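Local coordinates for protein NRPS (Penicillium fellutanum, PDB 6NKI) that binds NADPH through a Rossmann-type domain of the male sterility protein family, as part of a nonribosomal peptide synthetase, at residues A69-A73 with R74-N78; A280-I283 with I284-L288; M394-Q397 with A398-N402. All coordinates share one frame; numbering follows the deposited sequence.

Contact 1 of 3, residues A69-A73 with R74-N78; sequences AARLA and RWWRN
Ala70 places its methyl group over one face of the Trp75 indole, five residues further on, just where helix 59-72 gives way to a loop. Ala70 CB stands 3.5 Å from the centroid of the Trp75 six-membered ring and somewhat off its middle, a CH-pi contact. The same methyl group also meets the next tryptophan, with Ala70 CB 3.6 Å from Trp76 CB, so that one small side chain is received by two large ones. Ala73 supplies the other apolar contact, its CB lying 3.6 Å from Trp75 CD1 at the indole edge, near the ring plane. Trp75 owes this position to its first torsion (chi1 63°), which sets CG between the backbone N and the carbonyl carbon and folds the ring back toward the helix.

Further out, Trp76 CD1 sits over the centre of the Arg71 guanidinium, 4.1 Å from Arg71 CZ, but the two planes are 58° apart, so the groups meet at a slant and do not stack flat. At the polar edge the backbone closes the helix. Arg74, with a positive phi of 61°, turns the chain in a Schellman motif, and its N makes a weak bond of 3.1 Å to Arg71 O. Trp75 N donates to Ala70 O at 3.1 Å, and Trp76 N adds a weak bond of 2.9 Å to Ala70 O. One carbonyl of the last turn thus receives two successive amides of the departing chain.

The capped end rests on helix 32-43: Trp75 NE1 is hydrogen-bonded to Thr35 OG1, its ring stacks with His39, and Ala70 and Ala73 touch Thr35 and His36, joining two helices of the Rossmann-type domain just before the chain heads for edge strand 84-88.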
loop_
_atom_site.group_PDB
_atom_site.type_symbol
_atom_site.label_atom_id
_atom_site.label_comp_id
_atom_site.label_asym_id
_atom_site.label_seq_id
_atom_site.Cartn_x
_atom_site.Cartn_y
_atom_site.Cartn_z
ATOM N N ALA A 69 13.089 19.999 5.647
ATOM C CA ALA A 69 12.665 18.871 4.832
ATOM C C ALA A 69 11.570 18.076 5.525
ATOM O O ALA A 69 10.769 17.426 4.846
ATOM C CB ALA A 69 13.863 17.976 4.491
ATOM N N ALA A 70 11.524 18.142 6.855
ATOM C CA ALA A 70 10.580 17.406 7.674
ATOM C C ALA A 70 9.352 18.223 8.022
ATOM O O ALA A 70 8.358 17.661 8.495
ATOM C CB ALA A 70 11.262 16.957 8.962
ATOM N N ARG A 71 9.417 19.538 7.842
ATOM C CA ARG A 71 8.195 20.327 7.824
ATOM C C ARG A 71 7.570 20.306 6.436
ATOM O O ARG A 71 6.341 20.361 6.306
ATOM C CB ARG A 71 8.478 21.771 8.248
ATOM C CG ARG A 71 8.993 21.970 9.671
ATOM C CD ARG A 71 9.197 23.458 9.942
ATOM N NE ARG A 71 9.902 23.731 11.192
ATOM C CZ ARG A 71 9.310 23.810 12.379
ATOM N NH1 ARG A 71 8.002 23.610 12.475
ATOM N NH2 ARG A 71 10.021 24.068 13.471
ATOM N N LEU A 72 8.409 20.204 5.402
ATOM C CA LEU A 72 7.913 20.130 4.037
ATOM C C LEU A 72 7.084 18.868 3.826
ATOM O O LEU A 72 6.039 18.911 3.170
ATOM C CB LEU A 72 9.086 20.175 3.059
ATOM C CG LEU A 72 8.817 20.333 1.557
ATOM C CD1 LEU A 72 8.329 21.730 1.224
ATOM C CD2 LEU A 72 10.036 19.983 0.719
ATOM N N ALA A 73 7.519 17.742 4.382
ATOM C CA ALA A 73 6.748 16.508 4.311
ATOM C C ALA A 73 5.787 16.354 5.468
ATOM O O ALA A 73 5.127 15.314 5.563
ATOM C CB ALA A 73 7.669 15.289 4.263
ATOM N N ARG A 74 5.712 17.345 6.357
ATOM C CA ARG A 74 4.661 17.417 7.376
ATOM C C ARG A 74 4.691 16.207 8.309
ATOM O O ARG A 74 3.650 15.681 8.707
ATOM C CB ARG A 74 3.282 17.561 6.727
ATOM C CG ARG A 74 3.107 18.832 5.925
ATOM C CD ARG A 74 1.791 18.762 5.195
ATOM N NE ARG A 74 1.581 19.885 4.292
ATOM C CZ ARG A 74 0.542 19.977 3.470
ATOM N NH1 ARG A 74 0.408 21.027 2.669
ATOM N NH2 ARG A 74 -0.362 19.006 3.450
ATOM N N TRP A 75 5.896 15.759 8.661
ATOM C CA TRP A 75 6.048 14.766 9.708
ATOM C C TRP A 75 6.735 15.316 10.951
ATOM O O TRP A 75 6.756 14.638 11.991
ATOM C CB TRP A 75 6.789 13.528 9.185
ATOM C CG TRP A 75 8.237 13.681 8.698
ATOM C CD1 TRP A 75 8.666 13.826 7.400
ATOM C CD2 TRP A 75 9.429 13.631 9.504
ATOM N NE1 TRP A 75 10.039 13.883 7.360
ATOM C CE2 TRP A 75 10.530 13.760 8.637
ATOM C CE3 TRP A 75 9.666 13.500 10.871
ATOM C CZ2 TRP A 75 11.852 13.755 9.101
ATOM C CZ3 TRP A 75 10.983 13.505 11.332
ATOM C CH2 TRP A 75 12.051 13.636 10.452
ATOM N N TRP A 76 7.246 16.544 10.891
ATOM C CA TRP A 76 8.172 17.020 11.906
ATOM C C TRP A 76 7.459 17.363 13.210
ATOM O O TRP A 76 6.392 17.973 13.211
ATOM C CB TRP A 76 8.971 18.239 11.417
ATOM C CG TRP A 76 9.858 18.712 12.504
ATOM C CD1 TRP A 76 9.658 19.799 13.300
ATOM C CD2 TRP A 76 11.035 18.061 13.001
ATOM N NE1 TRP A 76 10.661 19.888 14.240
ATOM C CE2 TRP A 76 11.517 18.831 14.078
ATOM C CE3 TRP A 76 11.738 16.905 12.633
ATOM C CZ2 TRP A 76 12.667 18.475 14.803
ATOM C CZ3 TRP A 76 12.889 16.558 13.349
ATOM C CH2 TRP A 76 13.335 17.340 14.421
ATOM N N ARG A 77 8.073 16.950 14.320
ATOM C CA ARG A 77 7.694 17.299 15.684
ATOM C C ARG A 77 8.965 17.650 16.446
ATOM O O ARG A 77 9.974 16.950 16.301
ATOM C CB ARG A 77 6.989 16.127 16.374
ATOM C CG ARG A 77 5.622 15.721 15.835
ATOM C CD ARG A 77 5.124 14.507 16.630
ATOM N NE ARG A 77 3.800 14.086 16.171
ATOM C CZ ARG A 77 3.581 13.302 15.119
ATOM N NH1 ARG A 77 4.569 12.850 14.345
ATOM N NH2 ARG A 77 2.335 12.973 14.817
ATOM N N ASN A 78 8.921 18.708 17.269
ATOM C CA ASN A 78 10.136 19.131 17.961
ATOM C C ASN A 78 10.621 18.078 18.949
ATOM O O ASN A 78 11.813 18.042 19.261
ATOM C CB ASN A 78 9.947 20.487 18.668
ATOM C CG ASN A 78 8.981 20.426 19.856
ATOM O OD1 ASN A 78 8.449 19.371 20.202
ATOM N ND2 ASN A 78 8.779 21.571 20.505
#

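Contact 2 of 3, residues A280-I283 with I284-L288; sequences ASLI and IHETL
Glu286 has its CG beside the backbone N (chi1 -83°), which brings Glu286 CG to 3.4 Å from Leu282 O and leaves it 4.3 Å from Leu282 CD1. In Thr287 the hydroxyl lies anti to the backbone N (chi1 -171°), which turns the Thr287 CG2 methyl back along the helix, 3.3 Å from Ile283 O. Ile284, by contrast, sets CG1 beside its backbone N, and Ile284 CG1 lies 3.6 Å from Ala280 O.

Side chains therefore lean on carbonyls of the preceding turn, while the amides bond to them. Ile284 N reaches Ala280 O at 3.1 Å in a nearly straight bond, and His285 N likewise meets Ser281 O at 3.1 Å. Thr287 N reaches Ile283 O at 3.0 Å, whereas the bond from Glu286 N to Leu282 O is weak.

The helix shows different faces to different neighbours. Ile283 and Thr287 pack on strands 122-125 and 162-166, Ile284 on Gln40 and Leu41 of helix 32-43, and Ser281, Leu282 and His285 meet helix 389-410 of the second subunit. An alpha-helix laid over the central parallel strands in this way is typical of the Rossmann fold.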
loop_
_atom_site.group_PDB
_atom_site.type_symbol
_atom_site.label_atom_id
_atom_site.label_comp_id
_atom_site.label_asym_id
_atom_site.label_seq_id
_atom_site.Cartn_x
_atom_site.Cartn_y
_atom_site.Cartn_z
ATOM N N ALA A 280 10.323 3.553 1.744
ATOM C CA ALA A 280 10.889 3.857 3.042
ATOM C C ALA A 280 10.708 2.690 4.007
ATOM O O ALA A 280 11.685 2.173 4.563
ATOM C CB ALA A 280 10.233 5.125 3.594
ATOM N N SER A 281 9.447 2.295 4.244
ATOM C CA SER A 281 9.133 1.176 5.130
ATOM C C SER A 281 9.918 -0.063 4.726
ATOM O O SER A 281 10.477 -0.778 5.573
ATOM C CB SER A 281 7.617 0.881 5.105
ATOM O OG SER A 281 7.220 -0.203 5.966
ATOM N N LEU A 282 9.971 -0.330 3.420
ATOM C CA LEU A 282 10.682 -1.501 2.932
ATOM C C LEU A 282 12.193 -1.389 3.128
ATOM O O LEU A 282 12.865 -2.413 3.151
ATOM C CB LEU A 282 10.348 -1.742 1.453
ATOM C CG LEU A 282 11.047 -2.920 0.758
ATOM C CD1 LEU A 282 10.792 -4.191 1.556
ATOM C CD2 LEU A 282 10.582 -3.122 -0.664
ATOM N N ILE A 283 12.743 -0.180 3.250
ATOM C CA ILE A 283 14.179 -0.053 3.463
ATOM C C ILE A 283 14.523 -0.344 4.912
ATOM O O ILE A 283 15.499 -1.047 5.198
ATOM C CB ILE A 283 14.685 1.338 3.019
ATOM C CG1 ILE A 283 14.707 1.457 1.479
ATOM C CG2 ILE A 283 16.060 1.599 3.594
ATOM C CD1 ILE A 283 14.668 2.879 0.955
ATOM N N ILE A 284 13.735 0.228 5.815
ATOM C CA ILE A 284 13.963 0.051 7.272
ATOM C C ILE A 284 13.803 -1.420 7.646
ATOM O O ILE A 284 14.642 -1.922 8.365
ATOM C CB ILE A 284 13.004 0.946 8.061
ATOM C CG1 ILE A 284 13.310 2.421 7.805
ATOM C CG2 ILE A 284 13.050 0.602 9.534
ATOM C CD1 ILE A 284 12.466 3.363 8.614
ATOM N N HIS A 285 12.794 -2.106 7.130
ATOM C CA HIS A 285 12.652 -3.532 7.517
ATOM C C HIS A 285 13.864 -4.320 7.033
ATOM O O HIS A 285 14.370 -5.144 7.792
ATOM C CB HIS A 285 11.368 -4.127 6.941
ATOM C CG HIS A 285 11.333 -5.614 6.999
ATOM N ND1 HIS A 285 10.859 -6.293 8.094
ATOM C CD2 HIS A 285 11.713 -6.550 6.109
ATOM C CE1 HIS A 285 10.939 -7.582 7.872
ATOM N NE2 HIS A 285 11.465 -7.767 6.668
ATOM N N GLU A 286 14.309 -4.053 5.811
ATOM C CA GLU A 286 15.458 -4.785 5.228
ATOM C C GLU A 286 16.722 -4.524 6.049
ATOM O O GLU A 286 17.496 -5.462 6.235
ATOM C CB GLU A 286 15.653 -4.389 3.768
ATOM C CG GLU A 286 14.751 -5.165 2.839
ATOM C CD GLU A 286 14.641 -6.627 3.217
ATOM O OE1 GLU A 286 15.561 -7.120 3.870
ATOM O OE2 GLU A 286 13.633 -7.261 2.864
ATOM N N THR A 287 16.928 -3.298 6.523
ATOM C CA THR A 287 18.163 -3.032 7.295
ATOM C C THR A 287 17.960 -3.277 8.793
ATOM O O THR A 287 18.942 -3.144 9.517
ATOM C CB THR A 287 18.693 -1.616 7.053
ATOM O OG1 THR A 287 19.977 -1.521 7.658
ATOM C CG2 THR A 287 17.773 -0.533 7.568
ATOM N N LEU A 288 16.753 -3.596 9.258
ATOM C CA LEU A 288 16.620 -3.768 10.728
ATOM C C LEU A 288 16.020 -5.109 11.150
ATOM O O LEU A 288 16.357 -5.556 12.240
ATOM C CB LEU A 288 15.757 -2.643 11.297
ATOM C CG LEU A 288 16.463 -1.319 11.544
ATOM C CD1 LEU A 288 15.655 -0.473 12.510
ATOM C CD2 LEU A 288 17.856 -1.551 12.086
#

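Contact 3 of 3, residues M394-Q397 with A398-N402; sequences MIRQ and AVVRN
Ala398 follows the turn of Met394 and Ile395, its amide shared between their carbonyls: Ala398 N lies 3.1 Å from Met394 O and 2.7 Å from Ile395 O, and both bonds are weak because neither carbonyl is well aligned with the N-H. The methyl group of Ala398 lies beside the same two oxygens and faces Ile235 of strand 233-235.

At Val399 the helix settles into regular bonding, with Val399 N donating to Ile395 O at 2.9 Å. A chi1 of 63° puts Val399 CG1 between the backbone N and the carbonyl carbon, where it lies 3.0 Å from Arg396 O. The valine as a whole is buried against Phe322, Ala325 and Ile326 of helix 319-330.

Val400 follows with the straightest bond of the series: Val400 N meets Arg396 O at 2.9 Å, with an N-H...O angle of 169°. Val400 CG2, beside the backbone N, comes to 3.3 Å from Arg396 O. The aliphatic part of the arginine is only loosely approached, Val400 CG2 and Arg396 CG being 4.5 Å apart. Beyond that stem, Arg396 is bound elsewhere, in a salt bridge with Asp321 and a hydrogen bond to Asn393, and it also packs on His285 of the second subunit.

Arg401 completes the walk. Arg401 N donates to Gln397 O at 2.8 Å from a position tilted 31° out of the carbonyl plane, and Arg401 CG runs alongside that oxygen before bends at chi2 and chi3 lead the chain toward the loop at Val238 and Ala241.

The chemistry is thus that of a helical backbone, in which main-chain amides satisfy the carbonyls and methyl or methylene groups flank them. The side chains scarcely meet one another here, and their outer parts pack against neighbouring elements and, for Met394, Arg396 and Gln397, the second subunit.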
loop_
_atom_site.group_PDB
_atom_site.type_symbol
_atom_site.label_atom_id
_atom_site.label_comp_id
_atom_site.label_asym_id
_atom_site.label_seq_id
_atom_site.Cartn_x
_atom_site.Cartn_y
_atom_site.Cartn_z
ATOM N N MET A 394 -3.842 2.153 -5.185
ATOM C CA MET A 394 -3.355 3.068 -4.153
ATOM C C MET A 394 -2.299 4.035 -4.694
ATOM O O MET A 394 -2.191 5.158 -4.184
ATOM C CB MET A 394 -2.791 2.305 -2.970
ATOM C CG MET A 394 -2.859 3.136 -1.701
ATOM S SD MET A 394 -4.585 3.361 -1.153
ATOM C CE MET A 394 -4.458 4.742 -0.010
ATOM N N ILE A 395 -1.525 3.629 -5.708
ATOM C CA ILE A 395 -0.662 4.611 -6.362
ATOM C C ILE A 395 -1.494 5.536 -7.241
ATOM O O ILE A 395 -1.270 6.752 -7.226
ATOM C CB ILE A 395 0.476 3.947 -7.164
ATOM C CG1 ILE A 395 -0.076 3.105 -8.277
ATOM C CG2 ILE A 395 1.317 2.983 -6.334
ATOM C CD1 ILE A 395 0.975 2.401 -9.008
ATOM N N ARG A 396 -2.457 4.993 -8.003
ATOM C CA ARG A 396 -3.409 5.841 -8.717
ATOM C C ARG A 396 -3.966 6.947 -7.841
ATOM O O ARG A 396 -3.984 8.105 -8.256
ATOM C CB ARG A 396 -4.518 4.985 -9.340
ATOM C CG ARG A 396 -5.761 5.751 -9.686
ATOM C CD ARG A 396 -6.757 5.019 -10.520
ATOM N NE ARG A 396 -7.167 3.727 -9.981
ATOM C CZ ARG A 396 -6.949 2.555 -10.587
ATOM N NH1 ARG A 396 -6.433 2.483 -11.821
ATOM N NH2 ARG A 396 -7.275 1.435 -9.955
ATOM N N GLN A 397 -4.370 6.635 -6.624
ATOM C CA GLN A 397 -4.849 7.705 -5.771
ATOM C C GLN A 397 -3.705 8.610 -5.340
ATOM O O GLN A 397 -3.917 9.792 -5.060
ATOM C CB GLN A 397 -5.575 7.137 -4.530
ATOM C CG GLN A 397 -6.745 6.293 -4.838
ATOM C CD GLN A 397 -7.818 7.035 -5.610
ATOM O OE1 GLN A 397 -8.029 6.755 -6.785
ATOM N NE2 GLN A 397 -8.516 7.967 -4.943
ATOM N N ALA A 398 -2.486 8.092 -5.273
ATOM C CA ALA A 398 -1.389 8.975 -4.895
ATOM C C ALA A 398 -1.159 10.044 -5.964
ATOM O O ALA A 398 -0.990 11.228 -5.638
ATOM C CB ALA A 398 -0.122 8.158 -4.614
ATOM N N VAL A 399 -1.217 9.663 -7.246
ATOM C CA VAL A 399 -1.117 10.667 -8.304
ATOM C C VAL A 399 -2.340 11.564 -8.330
ATOM O O VAL A 399 -2.204 12.792 -8.412
ATOM C CB VAL A 399 -0.825 10.041 -9.679
ATOM C CG1 VAL A 399 -1.903 9.159 -10.119
ATOM C CG2 VAL A 399 -0.727 11.157 -10.705
ATOM N N VAL A 400 -3.548 10.989 -8.194
ATOM C CA VAL A 400 -4.739 11.829 -8.177
ATOM C C VAL A 400 -4.624 12.880 -7.088
ATOM O O VAL A 400 -4.946 14.052 -7.296
ATOM C CB VAL A 400 -6.029 10.994 -8.012
ATOM C CG1 VAL A 400 -7.237 11.916 -7.757
ATOM C CG2 VAL A 400 -6.332 10.168 -9.256
ATOM N N ARG A 401 -4.191 12.479 -5.903
ATOM C CA ARG A 401 -4.158 13.449 -4.814
ATOM C C ARG A 401 -3.078 14.503 -5.057
ATOM O O ARG A 401 -3.191 15.638 -4.575
ATOM C CB ARG A 401 -3.926 12.762 -3.463
ATOM C CG ARG A 401 -4.892 11.664 -3.042
ATOM C CD ARG A 401 -6.326 12.150 -2.939
ATOM N NE ARG A 401 -6.489 13.291 -2.040
ATOM C CZ ARG A 401 -6.619 13.202 -0.719
ATOM N NH1 ARG A 401 -6.592 12.014 -0.124
ATOM N NH2 ARG A 401 -6.770 14.306 0.004
ATOM N N ASN A 402 -2.030 14.153 -5.803
ATOM C CA ASN A 402 -0.972 15.116 -6.074
ATOM C C ASN A 402 -1.382 16.084 -7.188
ATOM O O ASN A 402 -1.184 17.301 -7.072
ATOM C CB ASN A 402 0.333 14.381 -6.425
ATOM C CG ASN A 402 0.977 13.666 -5.208
ATOM O OD1 ASN A 402 1.055 14.220 -4.116
ATOM N ND2 ASN A 402 1.438 12.436 -5.416
#

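Contact 2 is the most deeply buried of the three, whereas contacts 1 and 3 each combine buried apolar residues with arginines at the surface. None touches another directly within the chain, yet they share partners: contacts 1 and 2 both pack on helix 32-43, and contacts 2 and 3 face each other across the subunit boundary, His285 meeting Arg396 and Ser281 meeting Gln397 of the other copy. Their chemistry follows their place. Contacts 2 and 3 both lie within helices, 2 in the last turns of helix 276-288 and 3 in the interior of helix 389-410, and rest on backbone bonding. Contact 1, at a helix end, replaces that regularity with a Schellman turn and aromatic packing.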